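Local coordinates for GTPase activator-like protein (Chaetomium thermophilum, PDB 5HIU) that probably acts, as TSC2, in activating GTP hydrolysis by a small GTPase, the part described here being its all-helical N-terminal region, at residues S317-L322 / P332-S337; F48-F53 / I86-Y91. One frame throughout, in Å; residues are numbered along the deposited sequence.

Contact 1: residues S317-L322 / P332-S337; sequences SVLQKL and PQVPLS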
loop_
_atom_site.group_PDB
_atom_site.type_symbol
_atom_site.label_atom_id
_atom_site.label_comp_id
_atom_site.label_asym_id
_atom_site.label_seq_id
_atom_site.Cartn_x
_atom_site.Cartn_y
_atom_site.Cartn_z
ATOM N N SER A 317 -11.176 -3.137 13.296
ATOM C CA SER A 317 -11.820 -2.747 12.058
ATOM C C SER A 317 -11.775 -3.911 11.075
ATOM O O SER A 317 -12.782 -4.271 10.451
ATOM C CB SER A 317 -11.080 -1.537 11.467
ATOM O OG SER A 317 -11.854 -0.875 10.489
ATOM N N VAL A 318 -10.590 -4.492 10.947
ATOM C CA VAL A 318 -10.351 -5.525 9.953
ATOM C C VAL A 318 -11.019 -6.810 10.405
ATOM O O VAL A 318 -11.545 -7.563 9.588
ATOM C CB VAL A 318 -8.831 -5.727 9.695
ATOM C CG1 VAL A 318 -8.575 -6.998 8.921
ATOM C CG2 VAL A 318 -8.260 -4.542 8.935
ATOM N N LEU A 319 -11.008 -7.044 11.716
ATOM C CA LEU A 319 -11.645 -8.232 12.289
ATOM C C LEU A 319 -13.153 -8.188 12.108
ATOM O O LEU A 319 -13.773 -9.173 11.758
ATOM C CB LEU A 319 -11.290 -8.410 13.776
ATOM C CG LEU A 319 -9.915 -9.051 14.012
ATOM C CD1 LEU A 319 -9.439 -8.941 15.467
ATOM C CD2 LEU A 319 -9.945 -10.498 13.565
ATOM N N GLN A 320 -13.745 -7.038 12.345
ATOM C CA GLN A 320 -15.177 -6.913 12.178
ATOM C C GLN A 320 -15.540 -7.246 10.753
ATOM O O GLN A 320 -16.531 -7.884 10.497
ATOM C CB GLN A 320 -15.614 -5.499 12.506
ATOM C CG GLN A 320 -17.072 -5.222 12.224
ATOM C CD GLN A 320 -17.498 -3.881 12.782
ATOM O OE1 GLN A 320 -17.046 -3.446 13.858
ATOM N NE2 GLN A 320 -18.366 -3.207 12.056
ATOM N N LYS A 321 -14.717 -6.804 9.823
ATOM C CA LYS A 321 -14.944 -7.071 8.410
ATOM C C LYS A 321 -14.649 -8.552 8.097
ATOM O O LYS A 321 -15.456 -9.230 7.462
ATOM C CB LYS A 321 -14.091 -6.111 7.580
ATOM C CG LYS A 321 -14.436 -6.031 6.103
ATOM C CD LYS A 321 -15.831 -5.498 5.802
ATOM C CE LYS A 321 -16.164 -5.654 4.314
ATOM N NZ LYS A 321 -17.623 -5.553 4.020
ATOM N N LEU A 322 -13.528 -9.065 8.601
ATOM C CA LEU A 322 -13.193 -10.456 8.392
ATOM C C LEU A 322 -14.256 -11.400 8.918
ATOM O O LEU A 322 -14.672 -12.304 8.210
ATOM C CB LEU A 322 -11.850 -10.807 9.034
ATOM C CG LEU A 322 -11.249 -12.158 8.602
ATOM C CD1 LEU A 322 -11.339 -12.390 7.098
ATOM C CD2 LEU A 322 -9.794 -12.264 9.022
ATOM N N PRO A 332 -10.296 -17.143 6.169
ATOM C CA PRO A 332 -9.937 -17.926 7.338
ATOM C C PRO A 332 -10.872 -17.634 8.493
ATOM O O PRO A 332 -11.266 -16.488 8.694
ATOM C CB PRO A 332 -8.536 -17.416 7.683
ATOM C CG PRO A 332 -8.567 -15.988 7.289
ATOM C CD PRO A 332 -9.518 -15.888 6.109
ATOM N N GLN A 333 -11.210 -18.657 9.263
ATOM C CA GLN A 333 -12.066 -18.464 10.417
ATOM C C GLN A 333 -11.256 -17.977 11.613
ATOM O O GLN A 333 -10.050 -18.142 11.668
ATOM C CB GLN A 333 -12.836 -19.751 10.733
ATOM C CG GLN A 333 -14.219 -19.821 10.083
ATOM C CD GLN A 333 -14.201 -19.503 8.592
ATOM O OE1 GLN A 333 -13.574 -20.212 7.808
ATOM N NE2 GLN A 333 -14.893 -18.434 8.197
ATOM N N VAL A 334 -11.934 -17.355 12.561
ATOM C CA VAL A 334 -11.290 -16.835 13.753
ATOM C C VAL A 334 -11.734 -17.640 14.982
ATOM O O VAL A 334 -12.913 -17.971 15.105
ATOM C CB VAL A 334 -11.653 -15.358 13.957
ATOM C CG1 VAL A 334 -11.033 -14.831 15.237
ATOM C CG2 VAL A 334 -11.194 -14.526 12.770
ATOM N N PRO A 335 -10.800 -17.945 15.901
ATOM C CA PRO A 335 -11.196 -18.645 17.130
ATOM C C PRO A 335 -11.973 -17.758 18.081
ATOM O O PRO A 335 -11.536 -16.652 18.401
ATOM C CB PRO A 335 -9.870 -19.059 17.777
ATOM C CG PRO A 335 -8.767 -18.517 16.929
ATOM C CD PRO A 335 -9.353 -17.667 15.842
ATOM N N LEU A 336 -13.121 -18.230 18.538
ATOM C CA LEU A 336 -13.921 -17.405 19.408
ATOM C C LEU A 336 -13.189 -17.161 20.718
ATOM O O LEU A 336 -13.097 -16.028 21.178
ATOM C CB LEU A 336 -15.261 -18.052 19.680
ATOM C CG LEU A 336 -16.195 -17.162 20.505
ATOM C CD1 LEU A 336 -16.469 -15.861 19.752
ATOM C CD2 LEU A 336 -17.484 -17.907 20.842
ATOM N N SER A 337 -12.669 -18.232 21.311
ATOM C CA SER A 337 -11.931 -18.146 22.572
ATOM C C SER A 337 -10.856 -17.066 22.495
ATOM O O SER A 337 -10.914 -16.079 23.239
ATOM C CB SER A 337 -11.310 -19.503 22.891
ATOM O OG SER A 337 -10.795 -20.088 21.706
#

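Contact 2: residues F48-F53 / I86-Y91; sequences FAVVDF and IECVKY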
loop_
_atom_site.group_PDB
_atom_site.type_symbol
_atom_site.label_atom_id
_atom_site.label_comp_id
_atom_site.label_asym_id
_atom_site.label_seq_id
_atom_site.Cartn_x
_atom_site.Cartn_y
_atom_site.Cartn_z
ATOM N N PHE A 48 13.806 14.335 -34.292
ATOM C CA PHE A 48 12.746 14.413 -35.297
ATOM C C PHE A 48 12.870 13.287 -36.328
ATOM O O PHE A 48 11.880 12.649 -36.673
ATOM C CB PHE A 48 12.747 15.796 -35.983
ATOM C CG PHE A 48 11.846 16.786 -35.316
ATOM C CD1 PHE A 48 12.081 17.175 -34.006
ATOM C CD2 PHE A 48 10.747 17.303 -35.978
ATOM C CE1 PHE A 48 11.240 18.067 -33.365
ATOM C CE2 PHE A 48 9.901 18.193 -35.343
ATOM C CZ PHE A 48 10.143 18.570 -34.033
ATOM N N ALA A 49 14.091 13.054 -36.803
ATOM C CA ALA A 49 14.388 12.012 -37.792
ATOM C C ALA A 49 13.999 10.623 -37.319
ATOM O O ALA A 49 13.318 9.875 -38.025
ATOM C CB ALA A 49 15.869 12.027 -38.118
ATOM N N VAL A 50 14.452 10.286 -36.120
ATOM C CA VAL A 50 14.124 9.017 -35.494
ATOM C C VAL A 50 12.611 8.873 -35.437
ATOM O O VAL A 50 12.084 7.836 -35.829
ATOM C CB VAL A 50 14.772 8.899 -34.094
ATOM C CG1 VAL A 50 14.184 7.748 -33.295
ATOM C CG2 VAL A 50 16.286 8.750 -34.225
ATOM N N VAL A 51 11.911 9.918 -34.998
ATOM C CA VAL A 51 10.443 9.891 -34.947
ATOM C C VAL A 51 9.869 9.496 -36.322
ATOM O O VAL A 51 8.875 8.761 -36.409
ATOM C CB VAL A 51 9.851 11.252 -34.462
ATOM C CG1 VAL A 51 8.360 11.368 -34.761
ATOM C CG2 VAL A 51 10.085 11.446 -32.975
ATOM N N ASP A 52 10.510 9.967 -37.388
ATOM C CA ASP A 52 10.030 9.729 -38.749
ATOM C C ASP A 52 10.569 8.443 -39.396
ATOM O O ASP A 52 10.184 8.091 -40.516
ATOM C CB ASP A 52 10.352 10.950 -39.620
ATOM C CG ASP A 52 9.557 12.173 -39.211
ATOM O OD1 ASP A 52 9.178 12.286 -38.023
ATOM O OD2 ASP A 52 9.293 13.020 -40.079
ATOM N N PHE A 53 11.460 7.754 -38.689
ATOM C CA PHE A 53 12.011 6.485 -39.142
ATOM C C PHE A 53 12.259 5.612 -37.921
ATOM O O PHE A 53 13.397 5.372 -37.538
ATOM C CB PHE A 53 13.316 6.715 -39.903
ATOM C CG PHE A 53 13.146 7.424 -41.220
ATOM C CD1 PHE A 53 12.866 6.711 -42.382
ATOM C CD2 PHE A 53 13.291 8.807 -41.307
ATOM C CE1 PHE A 53 12.724 7.361 -43.598
ATOM C CE2 PHE A 53 13.149 9.463 -42.521
ATOM C CZ PHE A 53 12.864 8.739 -43.666
ATOM N N ILE A 86 15.239 8.892 -25.351
ATOM C CA ILE A 86 13.890 8.440 -25.082
ATOM C C ILE A 86 13.236 7.928 -26.353
ATOM O O ILE A 86 12.592 6.870 -26.349
ATOM C CB ILE A 86 13.074 9.591 -24.462
ATOM C CG1 ILE A 86 13.377 9.655 -22.978
ATOM C CG2 ILE A 86 11.585 9.407 -24.671
ATOM C CD1 ILE A 86 13.109 10.994 -22.377
ATOM N N GLU A 87 13.405 8.663 -27.444
ATOM C CA GLU A 87 12.863 8.204 -28.717
ATOM C C GLU A 87 13.584 6.962 -29.188
ATOM O O GLU A 87 12.958 6.097 -29.774
ATOM C CB GLU A 87 12.904 9.297 -29.794
ATOM C CG GLU A 87 11.902 10.417 -29.571
ATOM C CD GLU A 87 10.489 9.903 -29.352
ATOM O OE1 GLU A 87 9.875 9.441 -30.334
ATOM O OE2 GLU A 87 9.989 9.954 -28.199
ATOM N N CYS A 88 14.887 6.864 -28.920
ATOM C CA CYS A 88 15.670 5.705 -29.348
ATOM C C CYS A 88 15.256 4.400 -28.656
ATOM O O CYS A 88 15.123 3.371 -29.304
ATOM C CB CYS A 88 17.168 5.960 -29.162
ATOM S SG CYS A 88 17.823 7.209 -30.297
ATOM N N VAL A 89 15.050 4.427 -27.348
ATOM C CA VAL A 89 14.729 3.190 -26.646
ATOM C C VAL A 89 13.437 2.563 -27.149
ATOM O O VAL A 89 13.272 1.371 -27.026
ATOM C CB VAL A 89 14.667 3.359 -25.122
ATOM C CG1 VAL A 89 16.044 3.675 -24.577
ATOM C CG2 VAL A 89 13.667 4.431 -24.709
ATOM N N LYS A 90 12.538 3.362 -27.721
ATOM C CA LYS A 90 11.269 2.869 -28.274
ATOM C C LYS A 90 11.477 1.867 -29.408
ATOM O O LYS A 90 10.686 0.949 -29.570
ATOM C CB LYS A 90 10.385 4.037 -28.729
ATOM C CG LYS A 90 9.825 4.845 -27.568
ATOM C CD LYS A 90 9.364 6.239 -27.964
ATOM C CE LYS A 90 8.860 6.981 -26.726
ATOM N NZ LYS A 90 8.278 8.340 -26.948
ATOM N N TYR A 91 12.553 2.031 -30.162
ATOM C CA TYR A 91 12.938 1.101 -31.228
ATOM C C TYR A 91 12.645 -0.344 -30.832
ATOM O O TYR A 91 13.132 -0.810 -29.800
ATOM C CB TYR A 91 14.426 1.262 -31.507
ATOM C CG TYR A 91 15.004 0.433 -32.624
ATOM C CD1 TYR A 91 14.780 0.767 -33.952
ATOM C CD2 TYR A 91 15.835 -0.653 -32.353
ATOM C CE1 TYR A 91 15.335 0.027 -34.982
ATOM C CE2 TYR A 91 16.396 -1.397 -33.375
ATOM C CZ TYR A 91 16.145 -1.046 -34.688
ATOM O OH TYR A 91 16.703 -1.780 -35.705
#

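Contact 1: residues S317-L322 / P332-S337
The pyrrolidine ring of Pro332 is the one ring that touches across this contact, and it offers its CD corner: that atom lies 4.1 Å from CD1 of Leu322, with the two side chains at roughly a right angle. Leu322 reaches it with CG anti to the backbone N (chi1 -167°), a torsion that carries the branched end out from the last turn of helix 302-322. One turn earlier on the same helix, Leu319 sends CD2 to within 4.3 Å of Val334 CG2. The chain from Pro332 to Val334 is extended; Val334 points toward the helix and Pro332 meets it through CD, while Gln333 between them starts away. The contact is thus wholly apolar and modest, about 153 Å² in all. Helix 281-294 backs both parts, with Leu293 against Leu319 and Val286 against Pro332, while Leu361 of helix 352-366 also meets Leu319. Pro335 then occupies the N-cap position of helix 336-348. Here a linker of 13 residues folds back against the helix end it has just left, and its extended, non-helical piece, 332-335, leads into the next helix: a link between successive helices, consistent with an alpha-solenoid of stacked helices.

Contact 2: residues F48-F53 / I86-Y91
Val50 and Val51, neighbours on helix 36-52, meet Glu87 of helix 75-89 at two points along its side chain, root and end, each valine lying aslant to the glutamate. Val50 points toward the partner helix. Its CG1, anti to the backbone N, rests 4.0 Å from Glu87 CB, close to the root of that side chain, and is also 4.1 Å from Glu87 O. Its other methyl, CG2, turns to Cys88, whose SG lies 4.5 Å away, so the two branches of one valine are shared between consecutive residues of the opposing helix.

Val51 works further out. Its CG2 approaches the far end of Glu87, 3.3 Å from OE1 and 4.0 Å from CD. The bend of the glutamate at chi2 (-52°) brings the carboxylate under this methyl, which sits obliquely above the carboxylate plane near OE1. The other oxygen, OE2, turns to Lys90, three residues on: it takes a salt bridge from Lys90 NZ at 2.7 Å, met on the syn side and 24° out of the carboxylate plane. This pair within 86-91 helps to hold the group in its folded-back pose.

On the buried flank, Ile61 of helix 59-65 touches both Val50 and Cys88, and Trp62 touches Cys88, so the apolar half of the contact continues into a three-helix core. Val51 sits on the exposed flank.

The chemistry therefore grades across the interface, from methyl and thiol groups inside to the aliphatic part of an acid and then a charge pair outside. Glu87 contributes both aliphatic surface and a charge: its bridge to Lys90 probably offsets some of the carboxylate's negative charge, while its aliphatic carbons pack on the valines.

How the contacts relate
From the N terminus, the chain first reaches contact 2, where residues 86-91 return to residues 48-53 and close a loop of 32 residues that includes helix 59-65 and most of helix 75-89. This brings helices 36-52 and 75-89 together with the intervening helix between them in sequence. A long run of further helices follows before contact 1 closes a much tighter loop, nine residues without helix, between the end of helix 302-322 and the approach to helix 336-348. The two loops are in series, neither nested nor crossed. The contact centres lie about 56 Å apart on opposite sides of the chain's centre, so each joins neighbouring helices in a different part of one elongated helical array.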